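PDB 1PK1: Sex comb on midleg CG9495-PA, which probably acts in Polycomb-group gene silencing, its SAM domain serving as a module for protein-protein association. Local coordinates for residues V22-Y25 with I26-D30; R52-S55 with E56-M59. The protein carries 2 engineered substitutions. All coordinates share one frame; numbering follows the deposited sequence.

Contact 1 of 2, residues V22-Y25 with I26-D30; sequences VIQY and IESND
The carbonyl oxygen of Tyr25 receives the amide of Asn29, ND2 lying 2.8 Å from Tyr25 O with an N-H...O angle of 168°, in the closing turns of helix 19-29, part of the all-helical bundle of a SAM domain. Tyr25 O lies essentially in the plane of that amide, whereas the backbone bond from Asn29 N to the same oxygen is weak, so near the C-terminal end a side chain makes up for a fading i to i+4 link. One residue earlier the side chain adds to a sound backbone bond: Ser28 grips Gln24 O twice, through N and through OG, each 2.8 Å away and on opposite faces of the carbonyl plane. With chi1 at 73°, the Ser28 hydroxyl is folded back over the preceding turn. Ordinary helical bonds join Ile26 N to Val22 O and Glu27 N to Ile23 O. Ile23 and Glu27 lie side by side, pointing the same way, Ile23 CG2 against the Glu27 carboxylate, and Val22 CG1 faces Ile26 CG1; Val22 and Ile23 also touch Phe40. Tyr25 sends its hydroxyl to Leu75 O on helix 66-79, and an alanine here would probably leave that carbonyl without this donor and open a gap beside Ile26 and Trp17. Its ring and the Asn29 amide are inclined at 60°, while Tyr25 CD2, across the ring from that amide, rests 4.0 Å from Ile26 CD1.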
ATOM      1  N   VAL B  22       1.014  17.624  -5.345  1.00 15.69           N
ATOM      2  CA  VAL B  22       0.988  16.386  -4.560  1.00 13.62           C
ATOM      3  C   VAL B  22       0.718  15.206  -5.489  1.00 14.05           C
ATOM      4  O   VAL B  22       1.343  14.144  -5.376  1.00 13.91           O
ATOM      5  CB  VAL B  22      -0.120  16.426  -3.475  1.00 14.48           C
ATOM      6  CG1 VAL B  22      -0.352  15.031  -2.905  1.00 14.28           C
ATOM      7  CG2 VAL B  22       0.282  17.383  -2.358  1.00 15.31           C
ATOM      8  N   ILE B  23      -0.224  15.386  -6.407  1.00 13.53           N
ATOM      9  CA  ILE B  23      -0.555  14.330  -7.346  1.00 15.87           C
ATOM     10  C   ILE B  23       0.627  14.035  -8.266  1.00 16.19           C
ATOM     11  O   ILE B  23       0.897  12.880  -8.583  1.00 17.84           O
ATOM     12  CB  ILE B  23      -1.800  14.706  -8.171  1.00 16.99           C
ATOM     13  CG1 ILE B  23      -3.016  14.744  -7.233  1.00 17.65           C
ATOM     14  CG2 ILE B  23      -2.003  13.707  -9.310  1.00 19.63           C
ATOM     15  CD1 ILE B  23      -4.320  15.136  -7.899  1.00 20.66           C
ATOM     16  N   GLN B  24       1.333  15.078  -8.687  1.00 17.58           N
ATOM     17  CA  GLN B  24       2.501  14.901  -9.548  1.00 19.28           C
ATOM     18  C   GLN B  24       3.586  14.119  -8.798  1.00 17.64           C
ATOM     19  O   GLN B  24       4.268  13.276  -9.381  1.00 16.28           O
ATOM     20  CB  GLN B  24       3.049  16.261  -9.991  1.00 21.91           C
ATOM     21  CG  GLN B  24       4.380  16.189 -10.736  1.00 28.91           C
ATOM     22  CD  GLN B  24       4.285  15.446 -12.057  1.00 33.67           C
ATOM     23  OE1 GLN B  24       5.304  15.130 -12.677  1.00 36.69           O
ATOM     24  NE2 GLN B  24       3.063  15.168 -12.500  1.00 34.80           N
ATOM     25  N   TYR B  25       3.741  14.400  -7.504  1.00 15.83           N
ATOM     26  CA  TYR B  25       4.736  13.698  -6.693  1.00 15.43           C
ATOM     27  C   TYR B  25       4.400  12.212  -6.622  1.00 17.04           C
ATOM     28  O   TYR B  25       5.238  11.352  -6.910  1.00 16.48           O
ATOM     29  CB  TYR B  25       4.790  14.278  -5.275  1.00 15.19           C
ATOM     30  CG  TYR B  25       5.599  13.433  -4.319  1.00 14.56           C
ATOM     31  CD1 TYR B  25       6.955  13.195  -4.552  1.00 15.51           C
ATOM     32  CD2 TYR B  25       5.010  12.843  -3.199  1.00 14.87           C
ATOM     33  CE1 TYR B  25       7.701  12.395  -3.707  1.00 15.39           C
ATOM     34  CE2 TYR B  25       5.757  12.033  -2.339  1.00 14.85           C
ATOM     35  CZ  TYR B  25       7.103  11.816  -2.606  1.00 14.03           C
ATOM     36  OH  TYR B  25       7.865  11.018  -1.791  1.00 15.81           O
ATOM     37  N   ILE B  26       3.165  11.909  -6.240  1.00 17.04           N
ATOM     38  CA  ILE B  26       2.736  10.523  -6.140  1.00 19.67           C
ATOM     39  C   ILE B  26       2.880   9.794  -7.475  1.00 20.56           C
ATOM     40  O   ILE B  26       3.512   8.744  -7.551  1.00 21.60           O
ATOM     41  CB  ILE B  26       1.259  10.421  -5.696  1.00 19.14           C
ATOM     42  CG1 ILE B  26       1.066  11.093  -4.332  1.00 21.61           C
ATOM     43  CG2 ILE B  26       0.840   8.959  -5.635  1.00 20.50           C
ATOM     44  CD1 ILE B  26       1.826  10.441  -3.202  1.00 25.11           C
ATOM     45  N   GLU B  27       2.294  10.358  -8.525  1.00 21.66           N
ATOM     46  CA  GLU B  27       2.335   9.735  -9.845  1.00 22.99           C
ATOM     47  C   GLU B  27       3.709   9.640 -10.505  1.00 22.56           C
ATOM     48  O   GLU B  27       3.994   8.654 -11.184  1.00 23.14           O
ATOM     49  CB  GLU B  27       1.343  10.440 -10.782  1.00 24.78           C
ATOM     50  CG  GLU B  27      -0.109  10.071 -10.478  1.00 27.46           C
ATOM     51  CD  GLU B  27      -1.129  10.900 -11.246  1.00 29.43           C
ATOM     52  OE1 GLU B  27      -0.783  11.463 -12.305  1.00 28.63           O
ATOM     53  OE2 GLU B  27      -2.294  10.971 -10.789  1.00 29.02           O
ATOM     54  N   SER B  28       4.560  10.641 -10.309  1.00 22.71           N
ATOM     55  CA  SER B  28       5.891  10.612 -10.917  1.00 24.64           C
ATOM     56  C   SER B  28       6.815   9.636 -10.199  1.00 25.92           C
ATOM     57  O   SER B  28       7.853   9.238 -10.734  1.00 26.52           O
ATOM     58  CB  SER B  28       6.521  12.009 -10.918  1.00 25.41           C
ATOM     59  OG  SER B  28       6.927  12.399  -9.618  1.00 24.64           O
ATOM     60  N   ASN B  29       6.441   9.251  -8.985  1.00 24.33           N
ATOM     61  CA  ASN B  29       7.252   8.316  -8.217  1.00 24.75           C
ATOM     62  C   ASN B  29       6.708   6.893  -8.246  1.00 25.70           C
ATOM     63  O   ASN B  29       7.467   5.931  -8.113  1.00 25.73           O
ATOM     64  CB  ASN B  29       7.387   8.816  -6.779  1.00 25.74           C
ATOM     65  CG  ASN B  29       8.459   9.877  -6.640  1.00 27.35           C
ATOM     66  OD1 ASN B  29       9.648   9.563  -6.561  1.00 30.94           O
ATOM     67  ND2 ASN B  29       8.050  11.138  -6.637  1.00 24.13           N
ATOM     68  N   ASP B  30       5.397   6.755  -8.427  1.00 23.23           N
ATOM     69  CA  ASP B  30       4.769   5.441  -8.475  1.00 22.93           C
ATOM     70  C   ASP B  30       3.594   5.502  -9.444  1.00 22.11           C
ATOM     71  O   ASP B  30       2.476   5.843  -9.063  1.00 19.36           O
ATOM     72  CB  ASP B  30       4.272   5.038  -7.084  1.00 26.04           C
ATOM     73  CG  ASP B  30       3.909   3.571  -6.995  1.00 26.82           C
ATOM     74  OD1 ASP B  30       3.591   2.966  -8.040  1.00 26.90           O
ATOM     75  OD2 ASP B  30       3.929   3.025  -5.871  1.00 29.21           O
TER

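Contact 2 of 2, residues R52-S55 with E56-M59; sequences RLNS and ERMM. Engineered in segment 52-55: Arg52 (natural residue Leu). Engineered in segment 56-59: Arg57 (natural residue Met).
Asn54 caps helix 55-61 by accepting from Arg57 N with its side chain and from Met58 N with its backbone. From the N-cap position its OD1 takes the amide hydrogen of Arg57, at 2.7 Å from Arg57 N, although the modelled place of this oxygen is uncertain. A chi1 of 60° sets Asn54 CG between its own backbone N and carbonyl carbon, turning the amide back over the opening turn. Asn54 O accepts from Met58 N at 3.0 Å, the donor standing nearly in line with the C=O bond. The next carbonyl continues the pattern, Ser55 O receiving Met59 N at 2.9 Å. Asn54 N, by contrast, is buried without a partner. Arg57, an engineered residue in place of methionine, carries its guanidinium past the Asn54 amide, the two planes 61° apart; Arg57 NH1 and Asn54 ND2 are both donors and form no hydrogen bond. On the apolar side Leu53 and Met58 cross at roughly a right angle, with Leu53 CD2 4.0 Å from Met58 CG. This cap joins the loop after helix 47-51 to helix 55-61; Leu53 reaches Ile45 and Met62, while Met58 packs on Ile72 and Cys73 and Met59 on Leu66, all three from helix 66-79.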
ATOM      1  N   ARG B  52      -0.438  15.010   6.566  1.00 29.76           N
ATOM      2  CA  ARG B  52      -1.368  14.683   7.641  1.00 31.10           C
ATOM      3  C   ARG B  52      -2.094  13.353   7.419  1.00 28.97           C
ATOM      4  O   ARG B  52      -2.890  12.926   8.250  1.00 29.19           O
ATOM      5  CB  ARG B  52      -2.373  15.832   7.781  1.00 33.47           C
ATOM      6  CG  ARG B  52      -3.362  15.723   8.923  1.00 39.21           C
ATOM      7  CD  ARG B  52      -4.128  17.035   9.062  1.00 42.31           C
ATOM      8  NE  ARG B  52      -5.191  16.971  10.058  1.00 44.90           N
ATOM      9  CZ  ARG B  52      -5.949  18.008  10.403  1.00 46.46           C
ATOM     10  NH1 ARG B  52      -5.756  19.191   9.830  1.00 47.43           N
ATOM     11  NH2 ARG B  52      -6.901  17.864  11.314  1.00 46.54           N
ATOM     12  N   LEU B  53      -1.808  12.693   6.302  1.00 27.70           N
ATOM     13  CA  LEU B  53      -2.449  11.418   5.987  1.00 25.66           C
ATOM     14  C   LEU B  53      -1.847  10.222   6.717  1.00 25.31           C
ATOM     15  O   LEU B  53      -0.703  10.264   7.176  1.00 27.14           O
ATOM     16  CB  LEU B  53      -2.357  11.124   4.482  1.00 26.03           C
ATOM     17  CG  LEU B  53      -3.254  11.800   3.449  1.00 25.46           C
ATOM     18  CD1 LEU B  53      -2.816  11.349   2.060  1.00 23.88           C
ATOM     19  CD2 LEU B  53      -4.708  11.425   3.681  1.00 24.31           C
ATOM     20  N   ASN B  54      -2.642   9.162   6.827  1.00 22.75           N
ATOM     21  CA  ASN B  54      -2.202   7.898   7.408  1.00 23.04           C
ATOM     22  C   ASN B  54      -3.088   6.809   6.804  1.00 20.87           C
ATOM     23  O   ASN B  54      -4.124   7.114   6.213  1.00 20.16           O
ATOM     24  CB  ASN B  54      -2.265   7.906   8.946  1.00 25.28           C
ATOM     25  CG  ASN B  54      -3.650   8.155   9.480  1.00 28.18           C
ATOM     26  OD1 ASN B  54      -4.615   7.523   9.057  1.00 25.89           O
ATOM     27  ND2 ASN B  54      -3.753   9.072  10.435  1.00 33.67           N
ATOM     28  N   SER B  55      -2.673   5.552   6.921  1.00 20.71           N
ATOM     29  CA  SER B  55      -3.429   4.449   6.333  1.00 20.74           C
ATOM     30  C   SER B  55      -4.873   4.352   6.814  1.00 21.50           C
ATOM     31  O   SER B  55      -5.783   4.113   6.016  1.00 20.51           O
ATOM     32  CB  SER B  55      -2.699   3.115   6.566  1.00 23.18           C
ATOM     33  OG  SER B  55      -2.571   2.808   7.941  1.00 27.61           O
ATOM     34  N   GLU B  56      -5.094   4.543   8.109  1.00 20.28           N
ATOM     35  CA  GLU B  56      -6.449   4.472   8.647  1.00 22.40           C
ATOM     36  C   GLU B  56      -7.371   5.492   7.983  1.00 21.38           C
ATOM     37  O   GLU B  56      -8.488   5.156   7.584  1.00 21.69           O
ATOM     38  CB  GLU B  56      -6.437   4.702  10.158  1.00 26.36           C
ATOM     39  CG  GLU B  56      -5.779   3.583  10.947  1.00 32.20           C
ATOM     40  CD  GLU B  56      -6.455   2.245  10.731  1.00 36.74           C
ATOM     41  OE1 GLU B  56      -7.687   2.162  10.927  1.00 39.25           O
ATOM     42  OE2 GLU B  56      -5.755   1.275  10.370  1.00 38.46           O
ATOM     43  N   ARG B  57      -6.905   6.733   7.874  1.00 20.85           N
ATOM     44  CA  ARG B  57      -7.690   7.797   7.249  1.00 20.46           C
ATOM     45  C   ARG B  57      -7.915   7.500   5.765  1.00 19.28           C
ATOM     46  O   ARG B  57      -8.990   7.754   5.228  1.00 15.91           O
ATOM     47  CB  ARG B  57      -6.971   9.143   7.370  1.00 24.14           C
ATOM     48  CG  ARG B  57      -6.598   9.579   8.778  1.00 31.79           C
ATOM     49  CD  ARG B  57      -7.751  10.225   9.522  1.00 34.93           C
ATOM     50  NE  ARG B  57      -7.282  11.333  10.355  1.00 39.58           N
ATOM     51  CZ  ARG B  57      -6.370  11.226  11.318  1.00 40.00           C
ATOM     52  NH1 ARG B  57      -5.816  10.052  11.590  1.00 39.65           N
ATOM     53  NH2 ARG B  57      -6.001  12.300  12.006  1.00 40.58           N
ATOM     54  N   MET B  58      -6.888   6.988   5.093  1.00 16.62           N
ATOM     55  CA  MET B  58      -7.027   6.669   3.677  1.00 14.53           C
ATOM     56  C   MET B  58      -8.029   5.550   3.439  1.00 13.45           C
ATOM     57  O   MET B  58      -8.806   5.596   2.496  1.00 14.11           O
ATOM     58  CB  MET B  58      -5.669   6.285   3.072  1.00 14.59           C
ATOM     59  CG  MET B  58      -4.757   7.472   2.827  1.00 16.24           C
ATOM     60  SD  MET B  58      -3.289   7.050   1.856  1.00 18.45           S
ATOM     61  CE  MET B  58      -2.168   6.610   3.146  1.00 17.10           C
ATOM     62  N   MET B  59      -8.023   4.542   4.299  1.00 13.58           N
ATOM     63  CA  MET B  59      -8.941   3.428   4.121  1.00 15.15           C
ATOM     64  C   MET B  59     -10.355   3.789   4.540  1.00 15.54           C
ATOM     65  O   MET B  59     -11.313   3.514   3.827  1.00 17.94           O
ATOM     66  CB  MET B  59      -8.461   2.213   4.916  1.00 16.55           C
ATOM     67  CG  MET B  59      -7.145   1.639   4.419  1.00 19.91           C
ATOM     68  SD  MET B  59      -6.741   0.078   5.224  1.00 24.75           S
ATOM     69  CE  MET B  59      -6.301   0.659   6.873  1.00 28.17           C
TER

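Contacts 1 and 2 illustrate how the C-terminal end of one helix and the N-terminal end of another are satisfied differently. Near the C-terminal end of helix 19-29, side-chain donors in contact 1 supplement the backbone donors to carbonyl oxygens; at the N-terminus of helix 55-61, a side-chain acceptor in contact 2 serves an amide that has no preceding turn. Contact 1 is partly buried, with three isoleucine and valine side chains turned inward, whereas contact 2 lies at the surface and includes the engineered Arg57. Their centres are about 17 Å apart on opposite sides of the chain's centre, without touching. Both nevertheless pack against helix 66-79, which thus links them within one SAM domain.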